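Local coordinates for protein putative polyketide cyclase (Bacillus cereus, PDB 3K0Z) that is of unknown function but, as a SnoaL-like member of the NTF2 clan, may cyclise a polyketide-like substrate, at residues I122-I127 and L147-Q152; V90-C95 and T114-D119; A109-T114 and A126-H131; K18-T23 and E96-L101. All coordinates share one frame; numbering follows the deposited sequence.

All four contacts belong to one mixed sheet, in which strands 22-24, 93-103, 106-117, 120-133 and 136-144 lie in that order before the short edge strand 63-65. Along the chain contact 4 opens first, then contacts 2, 3 and 1. Contact 4 adds the N-terminal strand to strand 93-103, contact 2 pairs the start of 93-103 with the end of 106-117, and contact 3 joins 106-117 to 120-133. Contact 1 sets the last helix on strand 120-133. Contacts 3 and 4 are close, their centres about 9 Å apart, whereas those of contacts 2 and 4 are about 21 Å apart. Contacts 1, 3 and 4 also touch the second subunit, which ties the sheet to the dimer.

Contact 1: residues I122-I127 and L147-Q152; sequences IDFFAI and LTLKQQ
With CG of Gln-152 opposite its own carbonyl carbon (chi1 -74°) and the chain extended beyond it, the amide reaches the backbone of Asp-123. Leu-149 swings CG opposite the backbone N instead (chi1 180°), which directs both methyls to Ile-122 and Phe-124. The contact places the C-terminal helix 146-152 on the first half of strand 120-133 in an NTF2-like alpha+beta fold, helix and strand running nearly antiparallel. Gln-152 suits this place because a primary amide both accepts and donates. Asp-123 N gives an almost straight bond of 2.9 Å (173° at the hydrogen) to Gln-152 OE1, and Gln-152 NE2 returns one of 2.8 Å to Asp-123 O, meeting that oxygen from above the carbonyl plane. The amide thereby takes up both backbone groups of one strand residue and has its own rotation fixed. One turn back, Thr-148 OG1 is hydrogen-bonded to Asp-145 OD2, just ahead of the helix.

Next to these bonds lies an apolar patch. A forked leucine suits it, offering one methyl to each strand neighbour. Leu-149 CB covers one face of the Phe-124 ring toward its rim, while Phe-86 of helix 76-87 touches both side chains. A bound buffer molecule beside Leu-149 may mark a pocket. Leu-149 CD2 lies 3.9 Å from Phe-124 CE1, and Leu-149 CD1 3.9 Å from Ile-122 CD1.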
loop_
_atom_site.group_PDB
_atom_site.type_symbol
_atom_site.label_atom_id
_atom_site.label_comp_id
_atom_site.label_asym_id
_atom_site.label_seq_id
_atom_site.Cartn_x
_atom_site.Cartn_y
_atom_site.Cartn_z
ATOM N N ILE A 122 -11.608 15.211 8.647
ATOM C CA ILE A 122 -10.935 13.934 8.659
ATOM C C ILE A 122 -10.567 13.674 7.214
ATOM O O ILE A 122 -11.396 13.826 6.318
ATOM C CB ILE A 122 -11.862 12.787 9.148
ATOM C CG1 ILE A 122 -12.184 12.961 10.622
ATOM C CG2 ILE A 122 -11.216 11.409 8.946
ATOM C CD1 ILE A 122 -10.958 13.042 11.548
ATOM N N ASP A 123 -9.329 13.291 6.977
ATOM C CA ASP A 123 -8.864 13.018 5.625
ATOM C C ASP A 123 -7.583 12.217 5.735
ATOM O O ASP A 123 -6.563 12.754 6.128
ATOM C CB ASP A 123 -8.587 14.311 4.864
ATOM C CG ASP A 123 -8.202 14.071 3.390
ATOM O OD1 ASP A 123 -8.040 12.900 2.903
ATOM O OD2 ASP A 123 -8.088 15.097 2.701
ATOM N N PHE A 124 -7.662 10.926 5.453
ATOM C CA PHE A 124 -6.499 10.056 5.511
ATOM C C PHE A 124 -6.601 9.017 4.417
ATOM O O PHE A 124 -7.688 8.765 3.885
ATOM C CB PHE A 124 -6.307 9.387 6.906
ATOM C CG PHE A 124 -7.383 8.387 7.268
ATOM C CD1 PHE A 124 -8.582 8.820 7.857
ATOM C CD2 PHE A 124 -7.215 7.031 7.021
ATOM C CE1 PHE A 124 -9.582 7.910 8.166
ATOM C CE2 PHE A 124 -8.218 6.119 7.350
ATOM C CZ PHE A 124 -9.399 6.564 7.936
ATOM N N PHE A 125 -5.469 8.405 4.109
ATOM C CA PHE A 125 -5.417 7.397 3.065
ATOM C C PHE A 125 -5.026 5.984 3.520
ATOM O O PHE A 125 -4.563 5.766 4.645
ATOM C CB PHE A 125 -4.527 7.879 1.932
ATOM C CG PHE A 125 -3.077 7.672 2.165
ATOM C CD1 PHE A 125 -2.343 8.597 2.855
ATOM C CD2 PHE A 125 -2.421 6.549 1.648
ATOM C CE1 PHE A 125 -0.985 8.428 3.068
ATOM C CE2 PHE A 125 -1.060 6.373 1.850
ATOM C CZ PHE A 125 -0.351 7.344 2.597
ATOM N N ALA A 126 -5.255 5.012 2.631
ATOM C CA ALA A 126 -4.899 3.616 2.906
ATOM C C ALA A 126 -4.416 2.994 1.589
ATOM O O ALA A 126 -4.750 3.485 0.491
ATOM C CB ALA A 126 -6.113 2.858 3.469
ATOM N N ILE A 127 -3.620 1.939 1.701
ATOM C CA ILE A 127 -3.251 1.097 0.549
ATOM C C ILE A 127 -3.491 -0.369 0.937
ATOM O O ILE A 127 -3.068 -0.803 2.035
ATOM C CB ILE A 127 -1.766 1.257 0.077
ATOM C CG1 ILE A 127 -1.409 2.725 -0.198
ATOM C CG2 ILE A 127 -1.577 0.399 -1.174
ATOM C CD1 ILE A 127 0.074 3.003 -0.509
ATOM N N LEU A 147 -1.856 6.885 12.278
ATOM C CA LEU A 147 -1.208 7.952 13.036
ATOM C C LEU A 147 -1.824 9.321 12.606
ATOM O O LEU A 147 -2.204 10.142 13.456
ATOM C CB LEU A 147 0.319 7.900 12.813
ATOM C CG LEU A 147 1.204 8.836 13.638
ATOM C CD1 LEU A 147 1.018 8.608 15.125
ATOM C CD2 LEU A 147 2.695 8.683 13.254
ATOM N N THR A 148 -1.945 9.517 11.292
ATOM C CA THR A 148 -2.553 10.725 10.741
ATOM C C THR A 148 -3.972 10.873 11.275
ATOM O O THR A 148 -4.308 11.929 11.830
ATOM C CB THR A 148 -2.510 10.761 9.206
ATOM O OG1 THR A 148 -1.134 10.842 8.790
ATOM C CG2 THR A 148 -3.286 11.986 8.641
ATOM N N LEU A 149 -4.778 9.817 11.166
ATOM C CA LEU A 149 -6.116 9.838 11.803
ATOM C C LEU A 149 -6.128 10.205 13.300
ATOM O O LEU A 149 -6.894 11.039 13.714
ATOM C CB LEU A 149 -6.839 8.504 11.635
ATOM C CG LEU A 149 -8.248 8.454 12.278
ATOM C CD1 LEU A 149 -9.187 9.597 11.867
ATOM C CD2 LEU A 149 -8.881 7.109 11.930
ATOM N N LYS A 150 -5.311 9.544 14.108
ATOM C CA LYS A 150 -5.283 9.808 15.545
ATOM C C LYS A 150 -4.879 11.262 15.818
ATOM O O LYS A 150 -5.345 11.906 16.775
ATOM C CB LYS A 150 -4.340 8.817 16.241
ATOM C CG LYS A 150 -4.883 7.363 16.261
ATOM N N GLN A 151 -4.025 11.784 14.947
ATOM C CA GLN A 151 -3.602 13.171 15.047
ATOM C C GLN A 151 -4.797 14.082 14.744
ATOM O O GLN A 151 -5.097 15.016 15.511
ATOM C CB GLN A 151 -2.381 13.419 14.138
ATOM C CG GLN A 151 -1.123 12.799 14.772
ATOM C CD GLN A 151 0.077 12.707 13.844
ATOM O OE1 GLN A 151 -0.068 12.567 12.637
ATOM N NE2 GLN A 151 1.282 12.761 14.427
ATOM N N GLN A 152 -5.523 13.738 13.681
ATOM C CA GLN A 152 -6.726 14.482 13.290
ATOM C C GLN A 152 -7.820 14.410 14.338
ATOM O O GLN A 152 -8.589 15.356 14.483
ATOM C CB GLN A 152 -7.259 13.988 11.935
ATOM C CG GLN A 152 -6.388 14.477 10.790
ATOM C CD GLN A 152 -6.763 13.883 9.446
ATOM O OE1 GLN A 152 -7.674 13.037 9.340
ATOM N NE2 GLN A 152 -6.028 14.300 8.399
#

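Contact 2: residues V90-C95 and T114-D119; sequences VPNIHC and TGTHND
Gly-115 and Asn-92 meet at the tightest point of this contact, where Asn-92 O approaches Gly-115 CA to 3.1 Å in a CA-H...O contact. Glycine suits the spot because a side chain there would run into Asn-92 O, and its extended backbone, with phi near 180°, comes readily to glycine. The same oxygen accepts a bond of 3.1 Å from Thr-116 N. These strands form the open end of the antiparallel hairpin 93-103/106-117: Ile-93 and Gly-115 are a non-hydrogen-bonded pair, His-94 and Thr-114 a hydrogen-bonded one. Thr-114 N donates to His-94 O at 2.9 Å, while the return bond from His-94 N is weak. On the buried side, where Ile-93 faces helix 76-87 and rests on Phe-86, Val-90 CG1 packs 3.6 Å from Thr-116 O.

The side carrying His-94 and Thr-116 is looser and open to solvent. Here Asn-92, centre of an inverse gamma turn, holds CG opposite its backbone N (chi1 -176°), which carries the amide obliquely across to Thr-116. Asn-92 ND2 donates to Thr-116 OG1 at 2.9 Å, with that oxygen in the amide plane. The other end of the amide, Asn-92 OD1, takes a bond of 2.8 Å from His-94 NE2. Water replaces direct pairing where the strands part, accepting from Asn-92 N and donating to Thr-116 O.

The chemistry implies a short hydrogen-bond chain with consistent roles: His-94 NE2 probably carries a proton, the asparagine amide accepts and donates, and the threonine hydroxyl accepts.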
loop_
_atom_site.group_PDB
_atom_site.type_symbol
_atom_site.label_atom_id
_atom_site.label_comp_id
_atom_site.label_asym_id
_atom_site.label_seq_id
_atom_site.Cartn_x
_atom_site.Cartn_y
_atom_site.Cartn_z
ATOM N N VAL A 90 -16.282 8.047 14.514
ATOM C CA VAL A 90 -16.401 8.865 13.287
ATOM C C VAL A 90 -17.519 8.320 12.410
ATOM O O VAL A 90 -17.252 7.682 11.406
ATOM C CB VAL A 90 -15.082 8.858 12.434
ATOM C CG1 VAL A 90 -15.154 9.837 11.238
ATOM C CG2 VAL A 90 -13.867 9.225 13.313
ATOM N N PRO A 91 -18.774 8.590 12.783
ATOM C CA PRO A 91 -19.857 8.126 11.931
ATOM C C PRO A 91 -19.957 8.868 10.594
ATOM O O PRO A 91 -20.436 8.290 9.632
ATOM C CB PRO A 91 -21.114 8.354 12.780
ATOM C CG PRO A 91 -20.744 9.375 13.763
ATOM C CD PRO A 91 -19.257 9.271 13.987
ATOM N N ASN A 92 -19.535 10.131 10.520
ATOM C CA ASN A 92 -19.516 10.818 9.231
ATOM C C ASN A 92 -18.192 10.509 8.521
ATOM O O ASN A 92 -17.229 11.299 8.593
ATOM C CB ASN A 92 -19.668 12.316 9.398
ATOM C CG ASN A 92 -19.759 13.034 8.072
ATOM O OD1 ASN A 92 -20.218 12.463 7.071
ATOM N ND2 ASN A 92 -19.303 14.280 8.044
ATOM N N ILE A 93 -18.174 9.373 7.832
ATOM C CA ILE A 93 -17.013 8.851 7.137
ATOM C C ILE A 93 -17.424 8.293 5.761
ATOM O O ILE A 93 -18.506 7.739 5.624
ATOM C CB ILE A 93 -16.322 7.700 7.968
ATOM C CG1 ILE A 93 -14.914 7.427 7.420
ATOM C CG2 ILE A 93 -17.232 6.414 8.020
ATOM C CD1 ILE A 93 -13.915 8.592 7.613
ATOM N N HIS A 94 -16.524 8.444 4.778
ATOM C CA HIS A 94 -16.766 8.098 3.381
ATOM C C HIS A 94 -15.478 7.566 2.782
ATOM O O HIS A 94 -14.394 8.128 3.051
ATOM C CB HIS A 94 -17.216 9.378 2.655
ATOM C CG HIS A 94 -18.369 10.054 3.340
ATOM N ND1 HIS A 94 -19.675 9.677 3.127
ATOM C CD2 HIS A 94 -18.404 11.015 4.294
ATOM C CE1 HIS A 94 -20.469 10.402 3.894
ATOM N NE2 HIS A 94 -19.722 11.218 4.615
ATOM N N CYS A 95 -15.598 6.537 1.945
ATOM C CA CYS A 95 -14.444 5.860 1.327
ATOM C C CYS A 95 -14.525 5.970 -0.200
ATOM O O CYS A 95 -15.574 5.672 -0.750
ATOM C CB CYS A 95 -14.486 4.385 1.729
ATOM S SG CYS A 95 -13.176 3.390 0.984
ATOM N N THR A 114 -12.600 10.251 4.009
ATOM C CA THR A 114 -12.857 11.632 4.363
ATOM C C THR A 114 -14.134 11.757 5.188
ATOM O O THR A 114 -15.048 10.931 5.100
ATOM C CB THR A 114 -12.996 12.530 3.112
ATOM O OG1 THR A 114 -14.083 12.053 2.340
ATOM C CG2 THR A 114 -11.750 12.463 2.253
ATOM N N GLY A 115 -14.178 12.793 6.015
ATOM C CA GLY A 115 -15.362 13.032 6.826
ATOM C C GLY A 115 -15.107 14.137 7.842
ATOM O O GLY A 115 -14.345 15.074 7.576
ATOM N N THR A 116 -15.734 14.028 9.006
ATOM C CA THR A 116 -15.532 15.004 10.028
ATOM C C THR A 116 -15.579 14.356 11.378
ATOM O O THR A 116 -16.136 13.303 11.543
ATOM C CB THR A 116 -16.621 16.087 9.987
ATOM O OG1 THR A 116 -17.893 15.488 10.220
ATOM C CG2 THR A 116 -16.663 16.862 8.616
ATOM N N HIS A 117 -15.004 15.035 12.356
ATOM C CA HIS A 117 -15.007 14.589 13.749
ATOM C C HIS A 117 -14.962 15.863 14.522
ATOM O O HIS A 117 -14.114 16.704 14.264
ATOM C CB HIS A 117 -13.775 13.760 14.076
ATOM C CG HIS A 117 -13.674 13.404 15.518
ATOM N ND1 HIS A 117 -14.477 12.439 16.094
ATOM C CD2 HIS A 117 -12.928 13.923 16.520
ATOM C CE1 HIS A 117 -14.206 12.361 17.383
ATOM N NE2 HIS A 117 -13.274 13.254 17.671
ATOM N N ASN A 118 -15.892 16.008 15.445
ATOM C CA ASN A 118 -16.121 17.252 16.114
ATOM C C ASN A 118 -16.223 18.351 15.061
ATOM O O ASN A 118 -16.952 18.212 14.071
ATOM C CB ASN A 118 -15.046 17.508 17.183
ATOM C CG ASN A 118 -15.089 16.475 18.304
ATOM O OD1 ASN A 118 -16.132 15.866 18.571
ATOM N ND2 ASN A 118 -13.953 16.272 18.964
ATOM N N ASP A 119 -15.498 19.439 15.226
ATOM C CA ASP A 119 -15.597 20.507 14.251
ATOM C C ASP A 119 -14.368 20.434 13.348
ATOM O O ASP A 119 -13.866 21.467 12.925
ATOM C CB ASP A 119 -15.677 21.863 14.970
HETATM O O HOH W 1 -18.245 11.855 12.399
HETATM O O HOH W 2 -13.645 10.028 0.972
#

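Contact 3: residues A109-T114 and A126-H131; sequences ARLSFT and AIDILH
Leu-111 lies across Asp-128 at about a right angle, its CD2 methyl over the flat of the carboxylate at 3.7 Å from Asp-128 CG. The leucine's CG stands opposite its carbonyl carbon (chi1 -58°), and the methyl thus extends along the face that also carries Ala-109 and Ala-126. A small Ala-109 suits this face because helix 30-49 comes close: Tyr-44 touches Ala-109 and Leu-111, and its hydroxyl is hydrogen-bonded to Asp-128 OD2, satisfying that buried oxygen. The small Ala-126 accommodates the edge of the Phe-113 ring, with Phe-113 CE2 3.9 Å from Ala-126 CB and the methyl in the ring plane, while a face of the ring meets Phe-124 nearly parallel.

On the opposite face Arg-110 stands beside Ile-127. The arginine turns its end away to make a cation-pi contact with Trp-141 of the second subunit, and Ile-127, beta-branched as suits an extended strand, packs on its counterpart there. Between the faces runs an antiparallel ladder: Ala-109 N donates to Asp-128 O at 2.9 Å, Asp-128 N returns to Ala-109 O at 2.8 Å, Leu-111 N reaches Ala-126 O at 2.8 Å, and Ala-126 N makes a longer bond of 3.1 Å to Leu-111 O from above the carbonyl plane. The strand directions differ by 148°, the twist expected of a curved antiparallel sheet. Such a sheet with a long helix on one face is characteristic of the NTF2-like fold; here the other face meets the second subunit.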
loop_
_atom_site.group_PDB
_atom_site.type_symbol
_atom_site.label_atom_id
_atom_site.label_comp_id
_atom_site.label_asym_id
_atom_site.label_seq_id
_atom_site.Cartn_x
_atom_site.Cartn_y
_atom_site.Cartn_z
ATOM N N ALA A 109 -5.289 -1.476 -4.198
ATOM C CA ALA A 109 -6.183 -0.330 -4.111
ATOM C C ALA A 109 -5.560 0.750 -3.255
ATOM O O ALA A 109 -5.024 0.439 -2.165
ATOM C CB ALA A 109 -7.596 -0.739 -3.507
ATOM N N ARG A 110 -5.652 2.001 -3.723
ATOM C CA ARG A 110 -5.290 3.135 -2.914
ATOM C C ARG A 110 -6.585 3.874 -2.594
ATOM O O ARG A 110 -7.314 4.312 -3.511
ATOM C CB ARG A 110 -4.307 4.061 -3.636
ATOM C CG ARG A 110 -3.923 5.296 -2.876
ATOM C CD ARG A 110 -2.730 6.058 -3.530
ATOM N NE ARG A 110 -3.022 6.621 -4.845
ATOM C CZ ARG A 110 -3.639 7.772 -5.056
ATOM N NH1 ARG A 110 -4.121 8.478 -4.057
ATOM N NH2 ARG A 110 -3.813 8.200 -6.299
ATOM N N LEU A 111 -6.843 4.045 -1.315
ATOM C CA LEU A 111 -8.101 4.621 -0.823
ATOM C C LEU A 111 -7.962 5.988 -0.187
ATOM O O LEU A 111 -6.871 6.347 0.285
ATOM C CB LEU A 111 -8.711 3.679 0.217
ATOM C CG LEU A 111 -9.049 2.221 -0.180
ATOM C CD1 LEU A 111 -9.740 2.078 -1.617
ATOM C CD2 LEU A 111 -7.853 1.247 -0.014
ATOM N N SER A 112 -9.038 6.790 -0.252
ATOM C CA SER A 112 -9.120 8.042 0.496
ATOM C C SER A 112 -10.341 7.921 1.413
ATOM O O SER A 112 -11.393 7.423 0.988
ATOM C CB SER A 112 -9.206 9.274 -0.423
ATOM O OG SER A 112 -10.196 9.081 -1.409
ATOM N N PHE A 113 -10.158 8.266 2.684
ATOM C CA PHE A 113 -11.232 8.276 3.668
ATOM C C PHE A 113 -11.391 9.713 4.125
ATOM O O PHE A 113 -10.416 10.330 4.599
ATOM C CB PHE A 113 -10.879 7.419 4.878
ATOM C CG PHE A 113 -10.949 5.952 4.623
ATOM C CD1 PHE A 113 -12.152 5.257 4.805
ATOM C CD2 PHE A 113 -9.819 5.255 4.220
ATOM C CE1 PHE A 113 -12.216 3.890 4.560
ATOM C CE2 PHE A 113 -9.874 3.876 3.984
ATOM C CZ PHE A 113 -11.083 3.205 4.135
ATOM N N THR A 114 -12.600 10.251 4.009
ATOM C CA THR A 114 -12.857 11.632 4.363
ATOM C C THR A 114 -14.134 11.757 5.188
ATOM O O THR A 114 -15.048 10.931 5.100
ATOM C CB THR A 114 -12.996 12.530 3.112
ATOM O OG1 THR A 114 -14.083 12.053 2.340
ATOM C CG2 THR A 114 -11.750 12.463 2.253
ATOM N N ALA A 126 -5.255 5.012 2.631
ATOM C CA ALA A 126 -4.899 3.616 2.906
ATOM C C ALA A 126 -4.416 2.994 1.589
ATOM O O ALA A 126 -4.750 3.485 0.491
ATOM C CB ALA A 126 -6.113 2.858 3.469
ATOM N N ILE A 127 -3.620 1.939 1.701
ATOM C CA ILE A 127 -3.251 1.097 0.549
ATOM C C ILE A 127 -3.491 -0.369 0.937
ATOM O O ILE A 127 -3.068 -0.803 2.035
ATOM C CB ILE A 127 -1.766 1.257 0.077
ATOM C CG1 ILE A 127 -1.409 2.725 -0.198
ATOM C CG2 ILE A 127 -1.577 0.399 -1.174
ATOM C CD1 ILE A 127 0.074 3.003 -0.509
ATOM N N ASP A 128 -4.166 -1.119 0.055
ATOM C CA ASP A 128 -4.488 -2.509 0.306
ATOM C C ASP A 128 -4.022 -3.344 -0.850
ATOM O O ASP A 128 -4.119 -2.918 -2.000
ATOM C CB ASP A 128 -5.992 -2.768 0.377
ATOM C CG ASP A 128 -6.723 -2.002 1.478
ATOM O OD1 ASP A 128 -6.135 -1.129 2.180
ATOM O OD2 ASP A 128 -7.930 -2.312 1.665
ATOM N N ILE A 129 -3.552 -4.541 -0.546
ATOM C CA ILE A 129 -3.230 -5.542 -1.558
ATOM C C ILE A 129 -4.217 -6.697 -1.319
ATOM O O ILE A 129 -4.255 -7.291 -0.227
ATOM C CB ILE A 129 -1.798 -6.065 -1.455
ATOM C CG1 ILE A 129 -0.806 -4.928 -1.757
ATOM C CG2 ILE A 129 -1.617 -7.242 -2.441
ATOM C CD1 ILE A 129 0.617 -5.222 -1.311
ATOM N N LEU A 130 -5.001 -6.982 -2.344
ATOM C CA LEU A 130 -6.024 -8.030 -2.294
ATOM C C LEU A 130 -5.649 -9.215 -3.181
ATOM O O LEU A 130 -5.239 -9.011 -4.304
ATOM C CB LEU A 130 -7.328 -7.453 -2.797
ATOM C CG LEU A 130 -7.852 -6.138 -2.227
ATOM C CD1 LEU A 130 -9.063 -5.728 -3.097
ATOM C CD2 LEU A 130 -8.222 -6.160 -0.747
ATOM N N HIS A 131 -5.818 -10.440 -2.676
ATOM C CA HIS A 131 -5.652 -11.650 -3.467
ATOM C C HIS A 131 -7.062 -12.098 -3.840
ATOM O O HIS A 131 -7.915 -12.298 -2.957
ATOM C CB HIS A 131 -4.998 -12.711 -2.648
ATOM C CG HIS A 131 -4.232 -13.718 -3.438
ATOM N ND1 HIS A 131 -3.366 -14.610 -2.842
ATOM C CD2 HIS A 131 -4.159 -13.949 -4.771
ATOM C CE1 HIS A 131 -2.817 -15.368 -3.777
ATOM N NE2 HIS A 131 -3.284 -14.987 -4.956
#

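Contact 4: residues K18-T23 and E96-L101; sequences KPKAMT and EIEDLL
Pro-19 is the bump and Ile-97 with Leu-100 the hollow: the proline ring settles between the two side chains, Pro-19 CB 3.9 Å from Ile-97 CG2 and Pro-19 CG 3.8 Å from Leu-100 CD2. A rigid ring suits the place, filling the hollow without needing a backbone N-H. Next along, selenomethionine Met-22 lies alongside Leu-100, with Met-22 CG 3.8 Å from Leu-100 CB, before its end turns away. On the other face, Thr-23 CB fits against Leu-101 CD2 at the same separation.

The ridge on the outer side is Lys-20. Its aliphatic part runs beside Glu-98, whose bend at chi2 (-66°) brings the carboxylate alongside CD and CE, the ammonium staying beyond salt-bridge distance. In the conformer described, Lys-20 NZ forms a salt bridge with Glu-96 OE2 (3.1 Å), whose hydrogen bond is weak; a second conformer makes this pairing tentative. Glu-98 OE2 is held chiefly by Ser-112 OG, and Asp-99 OD2 by Lys-106 of the second subunit. From the loop leading into the strand, Lys-20 N bonds to Ile-97 O at 3.0 Å; residues 22-23 then pair in parallel with 100-101, Thr-23 N reaching Leu-100 O at 2.9 Å.

Helix 30-49 covers Ile-97, Leu-100 and Met-22 on one face, while on the other edge of strand 93-103 Glu-98 and Asp-99 form a classic beta bulge against Arg-110 of strand 106-117.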
loop_
_atom_site.group_PDB
_atom_site.type_symbol
_atom_site.label_atom_id
_atom_site.label_comp_id
_atom_site.label_asym_id
_atom_site.label_seq_id
_atom_site.Cartn_x
_atom_site.Cartn_y
_atom_site.Cartn_z
ATOM N N LYS A 18 -16.291 4.050 -7.457
ATOM C CA LYS A 18 -15.662 3.883 -8.751
ATOM C C LYS A 18 -14.230 4.354 -8.705
ATOM O O LYS A 18 -13.920 5.444 -8.217
ATOM C CB LYS A 18 -16.453 4.588 -9.833
ATOM C CG LYS A 18 -17.803 3.900 -10.063
ATOM C CD LYS A 18 -18.613 4.584 -11.100
ATOM C CE LYS A 18 -19.980 3.964 -11.253
ATOM N NZ LYS A 18 -20.635 4.601 -12.454
ATOM N N PRO A 19 -13.322 3.513 -9.178
ATOM C CA PRO A 19 -11.927 3.953 -9.185
ATOM C C PRO A 19 -11.729 5.209 -10.005
ATOM O O PRO A 19 -12.277 5.315 -11.096
ATOM C CB PRO A 19 -11.199 2.792 -9.838
ATOM C CG PRO A 19 -12.110 1.586 -9.591
ATOM C CD PRO A 19 -13.488 2.155 -9.723
ATOM N N LYS A 20 -10.967 6.162 -9.467
ATOM C CA LYS A 20 -10.669 7.386 -10.157
ATOM C C LYS A 20 -9.612 7.160 -11.238
ATOM O O LYS A 20 -9.572 7.901 -12.221
ATOM C CB LYS A 20 -10.186 8.463 -9.185
ATOM C CG LYS A 20 -11.237 8.917 -8.216
ATOM C CD LYS A 20 -10.923 10.310 -7.671
ATOM C CE LYS A 20 -11.631 10.537 -6.342
ATOM N NZ LYS A 20 -12.976 9.883 -6.271
ATOM N N ALA A 21 -8.763 6.156 -11.039
ATOM C CA ALA A 21 -7.731 5.746 -12.015
ATOM C C ALA A 21 -7.570 4.232 -11.892
ATOM O O ALA A 21 -7.800 3.661 -10.818
ATOM C CB ALA A 21 -6.405 6.468 -11.740
HETATM N N MSE A 22 -7.237 3.571 -12.993
HETATM C CA MSE A 22 -7.007 2.133 -12.990
HETATM C C MSE A 22 -5.977 1.735 -14.001
HETATM O O MSE A 22 -5.940 2.311 -15.083
HETATM C CB MSE A 22 -8.265 1.364 -13.434
HETATM C CG MSE A 22 -9.270 1.141 -12.430
HETATM SE SE MSE A 22 -10.701 -0.065 -13.053
HETATM C CE MSE A 22 -11.422 0.853 -14.346
ATOM N N THR A 23 -5.204 0.707 -13.665
ATOM C CA THR A 23 -4.334 0.041 -14.580
ATOM C C THR A 23 -4.668 -1.460 -14.543
ATOM O O THR A 23 -4.594 -2.119 -13.491
ATOM C CB THR A 23 -2.856 0.292 -14.206
ATOM O OG1 THR A 23 -2.600 1.697 -14.252
ATOM C CG2 THR A 23 -1.936 -0.437 -15.139
ATOM N N GLU A 96 -13.428 6.390 -0.846
ATOM C CA GLU A 96 -13.305 6.464 -2.297
ATOM C C GLU A 96 -12.055 5.713 -2.762
ATOM O O GLU A 96 -11.070 5.641 -2.034
ATOM C CB GLU A 96 -13.219 7.910 -2.712
ATOM C CG GLU A 96 -14.507 8.667 -2.533
ATOM C CD GLU A 96 -14.516 9.975 -3.388
ATOM O OE1 GLU A 96 -13.654 10.857 -3.194
ATOM O OE2 GLU A 96 -15.374 10.082 -4.289
ATOM N N ILE A 97 -12.125 5.112 -3.944
ATOM C CA ILE A 97 -11.008 4.415 -4.543
ATOM C C ILE A 97 -10.250 5.403 -5.463
ATOM O O ILE A 97 -10.772 5.865 -6.521
ATOM C CB ILE A 97 -11.490 3.162 -5.393
ATOM C CG1 ILE A 97 -12.359 2.190 -4.578
ATOM C CG2 ILE A 97 -10.274 2.443 -6.081
ATOM C CD1 ILE A 97 -13.050 1.086 -5.455
ATOM N N GLU A 98 -9.053 5.774 -5.037
ATOM C CA GLU A 98 -8.214 6.636 -5.831
ATOM C C GLU A 98 -7.523 5.938 -6.990
ATOM O O GLU A 98 -7.386 6.514 -8.079
ATOM C CB GLU A 98 -7.176 7.352 -4.984
ATOM C CG GLU A 98 -7.756 8.193 -3.862
ATOM C CD GLU A 98 -8.554 9.378 -4.364
ATOM O OE1 GLU A 98 -8.148 9.974 -5.370
ATOM O OE2 GLU A 98 -9.595 9.700 -3.775
ATOM N N ASP A 99 -7.107 4.708 -6.809
ATOM C CA ASP A 99 -6.381 4.026 -7.866
ATOM C C ASP A 99 -6.527 2.516 -7.629
ATOM O O ASP A 99 -6.625 2.068 -6.488
ATOM C CB ASP A 99 -4.934 4.508 -7.876
ATOM C CG ASP A 99 -4.154 4.135 -9.161
ATOM O OD1 ASP A 99 -4.731 3.618 -10.139
ATOM O OD2 ASP A 99 -2.911 4.359 -9.149
ATOM N N LEU A 100 -6.684 1.778 -8.714
ATOM C CA LEU A 100 -6.779 0.338 -8.698
ATOM C C LEU A 100 -5.827 -0.280 -9.713
ATOM O O LEU A 100 -5.944 -0.006 -10.934
ATOM C CB LEU A 100 -8.220 -0.056 -9.033
ATOM C CG LEU A 100 -8.782 -1.303 -8.423
ATOM C CD1 LEU A 100 -8.837 -1.177 -6.836
ATOM C CD2 LEU A 100 -10.145 -1.646 -9.065
ATOM N N LEU A 101 -4.915 -1.137 -9.250
ATOM C CA LEU A 101 -3.885 -1.803 -10.136
ATOM C C LEU A 101 -4.190 -3.299 -10.167
ATOM O O LEU A 101 -4.136 -3.979 -9.121
ATOM C CB LEU A 101 -2.485 -1.573 -9.617
ATOM C CG LEU A 101 -2.296 -0.105 -9.219
ATOM C CD1 LEU A 101 -0.913 0.087 -8.464
ATOM C CD2 LEU A 101 -2.461 0.810 -10.459
HETATM O O HOH W 3 -14.346 6.031 -5.587
HETATM O O HOH W 4 -3.552 3.649 -12.500
#